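LbaCas13a H328A (C2c2) (PDB 5WLH) is a CRISPR effector nuclease that binds pre-crRNA and is thought to use the guide to recognise and cut target RNA. Local coordinates at residues F682-F687 and N712-Y717; Y721-E726 and A863-P868; S1076-K1081 and K1091-F1096. All blocks are in the same frame, centred on the assembly; numbering follows the deposited sequence.

Contact 1 of 3, residues F682-F687 and N712-Y717; sequences FVRKNF and NELKFY. With nucleotides of chain B.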
# COMPACT_ATOMS: atom_id res chain seq x y z
N PHE A 682 25.27 -5.65 3.34
CA PHE A 682 26.10 -6.83 3.60
C PHE A 682 25.19 -8.04 3.42
O PHE A 682 24.53 -8.49 4.36
CB PHE A 682 26.73 -6.77 4.98
CG PHE A 682 27.78 -5.73 5.10
CD1 PHE A 682 29.10 -6.01 4.75
CD2 PHE A 682 27.46 -4.44 5.49
CE1 PHE A 682 30.07 -5.03 4.83
CE2 PHE A 682 28.43 -3.46 5.58
CZ PHE A 682 29.74 -3.76 5.24
N VAL A 683 25.15 -8.56 2.19
CA VAL A 683 24.32 -9.72 1.90
C VAL A 683 24.89 -10.92 2.62
O VAL A 683 26.09 -11.22 2.52
CB VAL A 683 24.26 -9.95 0.38
CG1 VAL A 683 23.49 -11.22 0.09
CG2 VAL A 683 23.62 -8.75 -0.30
N ARG A 684 24.04 -11.62 3.38
CA ARG A 684 24.54 -12.70 4.23
C ARG A 684 25.29 -13.75 3.40
O ARG A 684 26.38 -14.19 3.79
CB ARG A 684 23.41 -13.36 5.01
CG ARG A 684 23.87 -14.45 5.96
CD ARG A 684 25.10 -14.02 6.78
NE ARG A 684 25.49 -15.09 7.69
CZ ARG A 684 26.31 -16.09 7.35
NH1 ARG A 684 26.82 -16.15 6.13
NH2 ARG A 684 26.60 -17.04 8.24
N LYS A 685 24.73 -14.14 2.26
CA LYS A 685 25.37 -15.17 1.45
C LYS A 685 26.79 -14.78 1.05
O LYS A 685 27.67 -15.64 0.97
CB LYS A 685 24.52 -15.47 0.22
CG LYS A 685 25.28 -16.18 -0.90
CD LYS A 685 24.50 -16.14 -2.21
CE LYS A 685 25.28 -16.87 -3.30
NZ LYS A 685 25.81 -18.17 -2.82
N ASN A 686 27.04 -13.49 0.81
CA ASN A 686 28.36 -13.03 0.38
C ASN A 686 29.27 -12.64 1.53
O ASN A 686 30.45 -12.33 1.29
CB ASN A 686 28.22 -11.83 -0.57
CG ASN A 686 27.30 -12.11 -1.73
OD1 ASN A 686 27.12 -13.27 -2.13
ND2 ASN A 686 26.72 -11.05 -2.30
N PHE A 687 28.77 -12.67 2.77
CA PHE A 687 29.49 -12.10 3.91
C PHE A 687 30.83 -12.79 4.18
O PHE A 687 31.84 -12.08 4.32
CB PHE A 687 28.57 -12.13 5.13
CG PHE A 687 29.11 -11.38 6.32
CD1 PHE A 687 29.33 -10.02 6.26
CD2 PHE A 687 29.36 -12.05 7.51
CE1 PHE A 687 29.81 -9.34 7.35
CE2 PHE A 687 29.85 -11.36 8.61
CZ PHE A 687 30.07 -10.01 8.53
N ASN A 712 32.50 -24.12 13.99
CA ASN A 712 33.07 -22.93 14.61
C ASN A 712 33.22 -21.81 13.60
O ASN A 712 33.03 -20.63 13.93
CB ASN A 712 34.43 -23.25 15.24
CG ASN A 712 34.30 -23.92 16.58
OD1 ASN A 712 33.20 -24.02 17.13
ND2 ASN A 712 35.41 -24.40 17.11
N GLU A 713 33.57 -22.14 12.36
CA GLU A 713 33.61 -21.14 11.30
C GLU A 713 32.23 -20.52 11.11
O GLU A 713 32.10 -19.29 11.00
CB GLU A 713 34.10 -21.78 10.00
CG GLU A 713 34.46 -20.79 8.92
CD GLU A 713 35.75 -21.15 8.20
OE1 GLU A 713 36.17 -22.33 8.29
OE2 GLU A 713 36.34 -20.26 7.56
N LEU A 714 31.20 -21.35 11.10
CA LEU A 714 29.84 -20.85 10.93
C LEU A 714 29.42 -19.99 12.12
O LEU A 714 28.81 -18.93 11.93
CB LEU A 714 28.88 -22.01 10.74
CG LEU A 714 27.42 -21.62 10.57
CD1 LEU A 714 27.27 -20.68 9.37
CD2 LEU A 714 26.58 -22.87 10.40
N LYS A 715 29.73 -20.43 13.34
CA LYS A 715 29.50 -19.58 14.51
C LYS A 715 30.18 -18.23 14.36
O LYS A 715 29.59 -17.20 14.69
CB LYS A 715 29.98 -20.28 15.78
CG LYS A 715 29.03 -21.32 16.34
CD LYS A 715 29.36 -21.62 17.80
CE LYS A 715 29.10 -23.07 18.16
NZ LYS A 715 27.82 -23.57 17.58
N PHE A 716 31.42 -18.21 13.86
CA PHE A 716 32.14 -16.94 13.74
C PHE A 716 31.46 -16.00 12.76
O PHE A 716 31.25 -14.82 13.06
CB PHE A 716 33.59 -17.15 13.32
CG PHE A 716 34.27 -15.87 12.96
CD1 PHE A 716 34.52 -14.91 13.93
CD2 PHE A 716 34.61 -15.60 11.64
CE1 PHE A 716 35.12 -13.71 13.59
CE2 PHE A 716 35.21 -14.40 11.29
CZ PHE A 716 35.48 -13.45 12.27
N TYR A 717 31.15 -16.49 11.55
CA TYR A 717 30.56 -15.60 10.56
C TYR A 717 29.17 -15.13 10.99
O TYR A 717 28.79 -13.98 10.72
CB TYR A 717 30.50 -16.28 9.20
CG TYR A 717 31.87 -16.40 8.59
CD1 TYR A 717 32.64 -15.26 8.36
CD2 TYR A 717 32.41 -17.63 8.28
CE1 TYR A 717 33.91 -15.36 7.82
CE2 TYR A 717 33.68 -17.73 7.72
CZ TYR A 717 34.42 -16.59 7.50
OH TYR A 717 35.68 -16.69 6.96
P U B 42 23.29 -11.14 -4.30
OP1 U B 42 24.76 -11.34 -4.41
OP2 U B 42 22.75 -10.05 -3.46
O5' U B 42 22.71 -10.94 -5.77
C5' U B 42 23.17 -11.71 -6.86
C4' U B 42 22.36 -11.40 -8.09
O4' U B 42 20.96 -11.71 -7.82
C3' U B 42 22.33 -9.93 -8.51
O3' U B 42 23.46 -9.54 -9.27
C2' U B 42 21.01 -9.82 -9.25
O2' U B 42 21.12 -10.35 -10.56
C1' U B 42 20.13 -10.75 -8.44
N1 U B 42 19.36 -10.04 -7.39
C2 U B 42 18.24 -9.32 -7.79
O2 U B 42 17.89 -9.26 -8.95
N3 U B 42 17.55 -8.68 -6.79
C4 U B 42 17.87 -8.68 -5.45
O4 U B 42 17.16 -8.05 -4.66
C5 U B 42 19.03 -9.44 -5.11
C6 U B 42 19.72 -10.08 -6.06
P A B 38 21.94 -20.22 11.38
OP1 A B 38 20.78 -21.02 11.86
OP2 A B 38 23.23 -20.93 11.15
O5' A B 38 21.63 -19.49 10.01
C5' A B 38 22.53 -18.53 9.47
C4' A B 38 22.70 -18.70 7.98
O4' A B 38 23.69 -19.73 7.71
C3' A B 38 21.43 -19.12 7.22
O3' A B 38 21.45 -18.53 5.93
C2' A B 38 21.62 -20.62 7.06
O2' A B 38 20.91 -21.17 5.97
C1' A B 38 23.12 -20.70 6.86
N9 A B 38 23.70 -22.01 7.18
C8 A B 38 23.66 -22.71 8.35
N7 A B 38 24.29 -23.86 8.30
C5 A B 38 24.77 -23.91 7.00
C6 A B 38 25.52 -24.88 6.30
N6 A B 38 25.93 -26.02 6.85
N1 A B 38 25.83 -24.63 5.01
C2 A B 38 25.42 -23.48 4.46
N3 A B 38 24.71 -22.50 5.01
C4 A B 38 24.42 -22.78 6.29
P C B 41 19.44 -11.26 0.17
OP1 C B 41 19.92 -11.88 1.44
OP2 C B 41 19.38 -9.79 0.04
O5' C B 41 20.29 -11.76 -1.09
C5' C B 41 20.83 -13.07 -1.15
C4' C B 41 20.85 -13.63 -2.56
O4' C B 41 19.51 -14.05 -2.93
C3' C B 41 21.26 -12.69 -3.68
O3' C B 41 22.66 -12.53 -3.80
C2' C B 41 20.63 -13.34 -4.90
O2' C B 41 21.42 -14.44 -5.32
C1' C B 41 19.33 -13.89 -4.32
N1 C B 41 18.19 -12.98 -4.54
C2 C B 41 17.64 -12.91 -5.83
O2 C B 41 18.16 -13.61 -6.70
N3 C B 41 16.59 -12.09 -6.07
C4 C B 41 16.07 -11.37 -5.07
N4 C B 41 15.03 -10.57 -5.32
C5 C B 41 16.61 -11.42 -3.74
C6 C B 41 17.66 -12.24 -3.53
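Lining the guide-RNA binding surface, the 682-687 loop meets helix 709-732 through Arg-684, Phe-687, Leu-714 and Tyr-717. Arg-684 extends with CG anti to the backbone N (chi1 -177°), then bends at chi2, which carries the guanidinium across to the helix. There NH2 lies 3.9 Å from Leu-714 CD1, a methyl at the edge of the flat group, and the side chains cross at about a right angle; NH2 also lies 4.1 Å from Tyr-717 CB, approached obliquely. Ribose atom O4' of A38 of chain B sits over one guanidinium face. Leu-714 CD1 sits between the arginine and the A38 ribose, while CD2 rests above the adenine, 3.3 Å from A38 N7. Three residues on, the edge of the Phe-687 ring is turned to the helix backbone, CE2 standing 3.5 Å from Tyr-717 O.

On the RNA side, Asn-686 ND2 donates an almost straight hydrogen bond (172°) to U42 OP1 of chain B at 2.9 Å, and Val-683 packs its methyls against the backbone of C41 and U42. Arg-684 NH2 is also hydrogen-bonded to Asn-718, the residue after Tyr-717; Tyr-717 packs on helix 687-692, where its OH bonds to Arg-692, and Phe-682 packs on helix 843-861.

Contact 2 of 3, residues Y721-E726 and A863-P868; sequences YYMFKE and AFVLKP. With nucleotides of chain B.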
# COMPACT_ATOMS: atom_id res chain seq x y z
N TYR A 721 28.35 -11.27 11.68
CA TYR A 721 27.19 -10.69 11.00
C TYR A 721 26.31 -9.93 11.98
O TYR A 721 25.85 -8.81 11.69
CB TYR A 721 26.39 -11.79 10.32
CG TYR A 721 25.51 -11.27 9.21
CD1 TYR A 721 26.06 -10.71 8.08
CD2 TYR A 721 24.12 -11.31 9.32
CE1 TYR A 721 25.27 -10.24 7.05
CE2 TYR A 721 23.32 -10.84 8.30
CZ TYR A 721 23.89 -10.30 7.17
OH TYR A 721 23.11 -9.83 6.15
N TYR A 722 26.03 -10.53 13.13
CA TYR A 722 25.21 -9.87 14.14
C TYR A 722 25.92 -8.65 14.70
O TYR A 722 25.33 -7.57 14.80
CB TYR A 722 24.85 -10.83 15.28
CG TYR A 722 24.05 -10.12 16.35
CD1 TYR A 722 22.71 -9.80 16.14
CD2 TYR A 722 24.64 -9.70 17.53
CE1 TYR A 722 21.98 -9.12 17.09
CE2 TYR A 722 23.92 -9.01 18.49
CZ TYR A 722 22.58 -8.72 18.26
OH TYR A 722 21.86 -8.04 19.21
N MET A 723 27.20 -8.79 15.05
CA MET A 723 27.92 -7.66 15.61
C MET A 723 27.98 -6.50 14.61
O MET A 723 27.73 -5.36 14.98
CB MET A 723 29.33 -8.07 16.04
CG MET A 723 30.19 -6.86 16.32
SD MET A 723 31.74 -7.31 17.12
CE MET A 723 32.41 -8.47 15.97
N PHE A 724 28.32 -6.78 13.34
CA PHE A 724 28.33 -5.73 12.34
C PHE A 724 26.96 -5.08 12.20
O PHE A 724 26.85 -3.86 12.04
CB PHE A 724 28.76 -6.28 10.98
CG PHE A 724 30.25 -6.42 10.83
CD1 PHE A 724 31.09 -6.26 11.92
CD2 PHE A 724 30.81 -6.71 9.60
CE1 PHE A 724 32.47 -6.40 11.79
CE2 PHE A 724 32.18 -6.85 9.45
CZ PHE A 724 33.01 -6.69 10.55
N LYS A 725 25.90 -5.89 12.27
CA LYS A 725 24.56 -5.33 12.15
C LYS A 725 24.29 -4.33 13.27
O LYS A 725 23.82 -3.21 13.02
CB LYS A 725 23.52 -6.46 12.17
CG LYS A 725 22.09 -5.96 11.85
CD LYS A 725 21.27 -5.72 13.13
CE LYS A 725 20.86 -7.03 13.80
NZ LYS A 725 20.06 -6.79 15.04
N GLU A 726 24.63 -4.71 14.50
CA GLU A 726 24.42 -3.80 15.62
C GLU A 726 25.29 -2.56 15.47
O GLU A 726 24.85 -1.45 15.78
CB GLU A 726 24.70 -4.52 16.94
CG GLU A 726 23.66 -5.59 17.26
CD GLU A 726 22.29 -4.99 17.56
OE1 GLU A 726 21.31 -5.40 16.91
OE2 GLU A 726 22.18 -4.13 18.46
N ALA A 863 39.10 -1.97 15.52
CA ALA A 863 40.17 -2.76 14.92
C ALA A 863 40.29 -4.13 15.55
O ALA A 863 40.74 -5.08 14.90
CB ALA A 863 41.50 -2.00 15.03
N PHE A 864 39.88 -4.28 16.82
CA PHE A 864 39.96 -5.59 17.44
C PHE A 864 39.15 -6.63 16.68
O PHE A 864 39.45 -7.82 16.76
CB PHE A 864 39.53 -5.53 18.92
CG PHE A 864 38.04 -5.39 19.14
CD1 PHE A 864 37.21 -6.51 19.11
CD2 PHE A 864 37.49 -4.16 19.44
CE1 PHE A 864 35.84 -6.38 19.33
CE2 PHE A 864 36.13 -4.03 19.67
CZ PHE A 864 35.31 -5.14 19.61
N VAL A 865 38.15 -6.18 15.92
CA VAL A 865 37.34 -7.08 15.10
C VAL A 865 38.21 -7.85 14.11
O VAL A 865 37.94 -9.02 13.82
CB VAL A 865 36.24 -6.27 14.39
CG1 VAL A 865 35.60 -7.08 13.28
CG2 VAL A 865 35.20 -5.79 15.39
N LEU A 866 39.28 -7.23 13.60
CA LEU A 866 40.12 -7.89 12.61
C LEU A 866 40.92 -9.05 13.17
O LEU A 866 41.47 -9.83 12.38
CB LEU A 866 41.08 -6.89 11.96
CG LEU A 866 40.49 -5.57 11.45
CD1 LEU A 866 41.60 -4.67 10.93
CD2 LEU A 866 39.45 -5.81 10.38
N LYS A 867 40.99 -9.22 14.49
CA LYS A 867 41.83 -10.25 15.10
C LYS A 867 41.01 -11.19 15.99
O LYS A 867 41.21 -11.23 17.21
CB LYS A 867 42.96 -9.61 15.89
CG LYS A 867 43.92 -8.81 15.01
CD LYS A 867 44.80 -9.75 14.20
CE LYS A 867 45.24 -9.11 12.88
NZ LYS A 867 44.28 -9.41 11.78
N PRO A 868 40.10 -11.97 15.40
CA PRO A 868 39.35 -12.93 16.21
C PRO A 868 40.25 -14.08 16.64
O PRO A 868 41.21 -14.44 15.96
CB PRO A 868 38.27 -13.43 15.24
CG PRO A 868 38.91 -13.30 13.90
CD PRO A 868 39.77 -12.08 13.97
P A B 36 17.83 -9.71 15.77
OP1 A B 36 18.57 -10.05 17.01
OP2 A B 36 18.35 -8.69 14.84
O5' A B 36 17.60 -11.02 14.92
C5' A B 36 18.70 -11.72 14.37
C4' A B 36 18.56 -13.20 14.60
O4' A B 36 18.53 -13.48 16.03
C3' A B 36 17.30 -13.84 14.04
O3' A B 36 17.64 -15.20 13.81
C2' A B 36 16.34 -13.73 15.23
O2' A B 36 15.23 -14.60 15.17
C1' A B 36 17.29 -14.08 16.38
N9 A B 36 16.95 -13.54 17.70
C8 A B 36 16.45 -12.31 18.05
N7 A B 36 16.35 -12.15 19.35
C5 A B 36 16.84 -13.34 19.88
C6 A B 36 17.01 -13.81 21.20
N6 A B 36 16.68 -13.09 22.28
N1 A B 36 17.52 -15.05 21.37
C2 A B 36 17.86 -15.76 20.30
N3 A B 36 17.75 -15.43 19.01
C4 A B 36 17.23 -14.20 18.87
P U B 35 16.73 -5.14 13.65
OP1 U B 35 15.97 -3.88 13.49
OP2 U B 35 17.95 -5.01 14.49
O5' U B 35 15.82 -6.29 14.23
C5' U B 35 15.51 -6.37 15.60
C4' U B 35 14.73 -7.62 15.86
O4' U B 35 13.48 -7.57 15.14
C3' U B 35 15.39 -8.89 15.35
O3' U B 35 16.36 -9.35 16.27
C2' U B 35 14.22 -9.83 15.17
O2' U B 35 13.87 -10.45 16.40
C1' U B 35 13.09 -8.87 14.75
N1 U B 35 12.89 -8.88 13.29
C2 U B 35 12.09 -9.89 12.81
O2 U B 35 11.55 -10.71 13.53
N3 U B 35 11.93 -9.90 11.46
C4 U B 35 12.49 -9.03 10.55
O4 U B 35 12.25 -9.20 9.35
C5 U B 35 13.32 -8.02 11.12
C6 U B 35 13.49 -7.97 12.45
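Val-865 carries the 863-868 turn onto Met-723 and Phe-724 of helix 709-732. The turn starts at Ala-863, whose carbonyl O accepts the N-H of Leu-866. Next comes Phe-864, with its ring laid beside the valine so that Val-865 CG2 sits over one face, offset toward the rim. Val-865 itself then forks. CG1, anti to the backbone N (chi1 166°), comes up at the edge of the Phe-724 ring, 3.5 Å from CE1; CG2 meets the end of Met-723 tip to tip, 3.9 Å from CE. The methionine is extended as far as SD and bends only at its last torsion, which sets the direction of that terminal methyl. The carbonyl of Val-865 is hydrogen-bonded by Tyr-652 OH.

This is a turn just after helix 843-861 packing on a helix that holds RNA with another of its faces. There Lys-725, its chain bent at chi2 and chi3, brings NZ to three acceptors: OP2 of A36 of chain B at 2.6 Å, OP2 of U35 of chain B at 2.8 Å, and Glu-726 OE1 at 2.6 Å in a salt bridge. This is consistent with the carboxylate, itself bonded through OE2 to Tyr-665 OH, steadying the ammonium between the phosphates of U35 and A36.

Beyond the valine, Leu-866 points its CB away from the helix. Lys-867 N returns to Phe-864 O, and its own side chain curls back until NZ bonds to Leu-866 O at 2.9 Å, with the donor well above the carbonyl plane.

Contact 3 of 3, residues S1076-K1081 and K1091-F1096; sequences SQYQTK and KNIKKF. With nucleotides of chain B.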
# COMPACT_ATOMS: atom_id res chain seq x y z
N SER A 1076 29.29 -30.03 4.23
CA SER A 1076 30.09 -29.66 5.40
C SER A 1076 31.48 -29.15 5.06
O SER A 1076 32.13 -28.56 5.93
CB SER A 1076 30.21 -30.86 6.34
OG SER A 1076 30.65 -32.01 5.64
N GLN A 1077 31.96 -29.36 3.83
CA GLN A 1077 33.33 -29.03 3.48
C GLN A 1077 33.47 -27.73 2.70
O GLN A 1077 34.60 -27.25 2.52
CB GLN A 1077 33.95 -30.19 2.66
CG GLN A 1077 33.18 -30.55 1.39
CD GLN A 1077 31.95 -31.42 1.66
OE1 GLN A 1077 31.45 -31.48 2.78
NE2 GLN A 1077 31.47 -32.09 0.62
N TYR A 1078 32.37 -27.14 2.24
CA TYR A 1078 32.43 -25.87 1.52
C TYR A 1078 31.32 -24.91 1.97
O TYR A 1078 30.86 -24.08 1.18
CB TYR A 1078 32.35 -26.09 0.01
CG TYR A 1078 31.23 -27.01 -0.44
CD1 TYR A 1078 29.92 -26.56 -0.50
CD2 TYR A 1078 31.49 -28.33 -0.82
CE1 TYR A 1078 28.89 -27.40 -0.91
CE2 TYR A 1078 30.46 -29.17 -1.23
CZ TYR A 1078 29.17 -28.70 -1.28
OH TYR A 1078 28.14 -29.52 -1.68
N GLN A 1079 30.91 -25.00 3.24
CA GLN A 1079 29.69 -24.32 3.67
C GLN A 1079 29.89 -22.82 3.85
O GLN A 1079 29.01 -22.03 3.48
CB GLN A 1079 29.15 -24.97 4.94
CG GLN A 1079 29.77 -24.48 6.24
CD GLN A 1079 29.61 -25.48 7.37
OE1 GLN A 1079 28.99 -25.18 8.39
NE2 GLN A 1079 30.18 -26.66 7.20
N THR A 1080 31.02 -22.39 4.42
CA THR A 1080 31.28 -20.97 4.61
C THR A 1080 32.09 -20.38 3.47
O THR A 1080 32.62 -19.27 3.61
CB THR A 1080 31.99 -20.72 5.95
OG1 THR A 1080 33.09 -21.63 6.09
CG2 THR A 1080 31.01 -20.91 7.11
N LYS A 1081 32.21 -21.10 2.35
CA LYS A 1081 32.72 -20.49 1.13
C LYS A 1081 31.82 -19.35 0.68
O LYS A 1081 32.28 -18.40 0.04
CB LYS A 1081 32.85 -21.55 0.04
CG LYS A 1081 33.52 -21.05 -1.23
CD LYS A 1081 34.28 -22.16 -1.95
CE LYS A 1081 33.36 -23.31 -2.36
NZ LYS A 1081 34.10 -24.35 -3.13
N LYS A 1091 23.21 -25.64 -5.54
CA LYS A 1091 21.89 -26.27 -5.38
C LYS A 1091 21.81 -27.11 -4.12
O LYS A 1091 20.75 -27.19 -3.49
CB LYS A 1091 21.56 -27.13 -6.60
CG LYS A 1091 21.49 -26.37 -7.92
CD LYS A 1091 21.17 -27.31 -9.07
CE LYS A 1091 22.10 -27.08 -10.26
NZ LYS A 1091 21.36 -26.73 -11.51
N ASN A 1092 22.91 -27.76 -3.73
CA ASN A 1092 22.88 -28.55 -2.50
C ASN A 1092 22.87 -27.66 -1.27
O ASN A 1092 22.24 -27.99 -0.25
CB ASN A 1092 24.07 -29.50 -2.46
CG ASN A 1092 23.74 -30.87 -3.02
OD1 ASN A 1092 22.57 -31.26 -3.05
ND2 ASN A 1092 24.76 -31.60 -3.45
N ILE A 1093 23.58 -26.53 -1.32
CA ILE A 1093 23.53 -25.58 -0.23
C ILE A 1093 22.10 -25.07 -0.04
O ILE A 1093 21.59 -25.02 1.09
CB ILE A 1093 24.52 -24.42 -0.47
CG1 ILE A 1093 25.95 -24.90 -0.23
CG2 ILE A 1093 24.20 -23.23 0.42
CD1 ILE A 1093 26.26 -25.12 1.24
N LYS A 1094 21.44 -24.72 -1.15
CA LYS A 1094 20.05 -24.27 -1.08
C LYS A 1094 19.16 -25.34 -0.48
O LYS A 1094 18.30 -25.05 0.36
CB LYS A 1094 19.56 -23.86 -2.47
CG LYS A 1094 18.15 -23.26 -2.48
CD LYS A 1094 18.15 -21.87 -1.85
CE LYS A 1094 16.86 -21.12 -2.14
NZ LYS A 1094 15.68 -21.74 -1.47
N LYS A 1095 19.34 -26.59 -0.90
CA LYS A 1095 18.55 -27.69 -0.35
C LYS A 1095 18.80 -27.85 1.14
O LYS A 1095 17.86 -28.09 1.91
CB LYS A 1095 18.85 -28.99 -1.09
CG LYS A 1095 18.23 -29.10 -2.47
CD LYS A 1095 18.54 -30.45 -3.10
CE LYS A 1095 17.92 -30.58 -4.49
NZ LYS A 1095 17.76 -32.01 -4.90
N PHE A 1096 20.06 -27.72 1.58
CA PHE A 1096 20.32 -27.82 3.01
C PHE A 1096 19.64 -26.70 3.77
O PHE A 1096 19.02 -26.92 4.81
CB PHE A 1096 21.81 -27.77 3.32
CG PHE A 1096 22.07 -27.67 4.80
CD1 PHE A 1096 21.86 -28.76 5.62
CD2 PHE A 1096 22.46 -26.47 5.37
CE1 PHE A 1096 22.08 -28.68 6.98
CE2 PHE A 1096 22.66 -26.38 6.74
CZ PHE A 1096 22.48 -27.49 7.54
P A B 38 21.94 -20.22 11.38
OP1 A B 38 20.78 -21.02 11.86
OP2 A B 38 23.23 -20.93 11.15
O5' A B 38 21.63 -19.49 10.01
C5' A B 38 22.53 -18.53 9.47
C4' A B 38 22.70 -18.70 7.98
O4' A B 38 23.69 -19.73 7.71
C3' A B 38 21.43 -19.12 7.22
O3' A B 38 21.45 -18.53 5.93
C2' A B 38 21.62 -20.62 7.06
O2' A B 38 20.91 -21.17 5.97
C1' A B 38 23.12 -20.70 6.86
N9 A B 38 23.70 -22.01 7.18
C8 A B 38 23.66 -22.71 8.35
N7 A B 38 24.29 -23.86 8.30
C5 A B 38 24.77 -23.91 7.00
C6 A B 38 25.52 -24.88 6.30
N6 A B 38 25.93 -26.02 6.85
N1 A B 38 25.83 -24.63 5.01
C2 A B 38 25.42 -23.48 4.46
N3 A B 38 24.71 -22.50 5.01
C4 A B 38 24.42 -22.78 6.29
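Ile-1093 points its CB from helix 1087-1103 toward the loop of Tyr-1078 and Gln-1079. From CB, CG1 leaves anti to the carbonyl carbon (chi1 -74°) and runs in at the edge of the Tyr-1078 ring, 3.9 Å from CE1, the two side chains running side by side with their tips pointing opposite ways. CD1 at the tip meets Tyr-1078 CE1 again, Gln-1079 CA at 4.3 Å and the adenine edge of nucleotide A38 of chain B, 3.7 Å from A38 C2. The tyrosine continues past the isoleucine until its OH reaches Asn-1092 CB at 4.1 Å, with ring and amide planes only 15° apart.

The loop joins helix 1062-1075 to helix 1087-1103, so the contact closes a helix-loop-helix hairpin, and its inner side forms part of a pocket for the adenine of A38. Phe-1096, one turn along from Asn-1092, brings the edge of its ring up to one face of the base, CE2 being 3.3 Å from A38 C5; its ring also meets that of Tyr-1068. Gln-1079 comes in obliquely at the rim on the other side, CB 3.3 Å from A38 N1, and OE1 comes near the amino group N6 without a hydrogen bond. Its amide is tied back to the loop by a weak, bent bond from NE2 to Ser-1076 O (3.0 Å, 128°).

In the fold
Contacts 1 and 2 share helix 709-732, and their centres are about 11 Å apart; Tyr-721 OH joins them by a probable hydrogen bond to Phe-682 O at 2.6 Å, and Phe-687 CZ packs 3.5 Å from Phe-724 CD2. Contact 3 is about 12 Å from contact 1 by centres and meets it where Thr-1080 OG1 lies 3.3 Å from Glu-713 CG. Contacts 2 and 3 do not touch, their nearest atoms being about 11 Å apart. The guide RNA runs past all three: U35 and A36 at contact 2, C41 and U42 at contact 1, and A38 between contacts 1 and 3, its base sandwiched by Leu-714 on one face and Phe-1096 on the other.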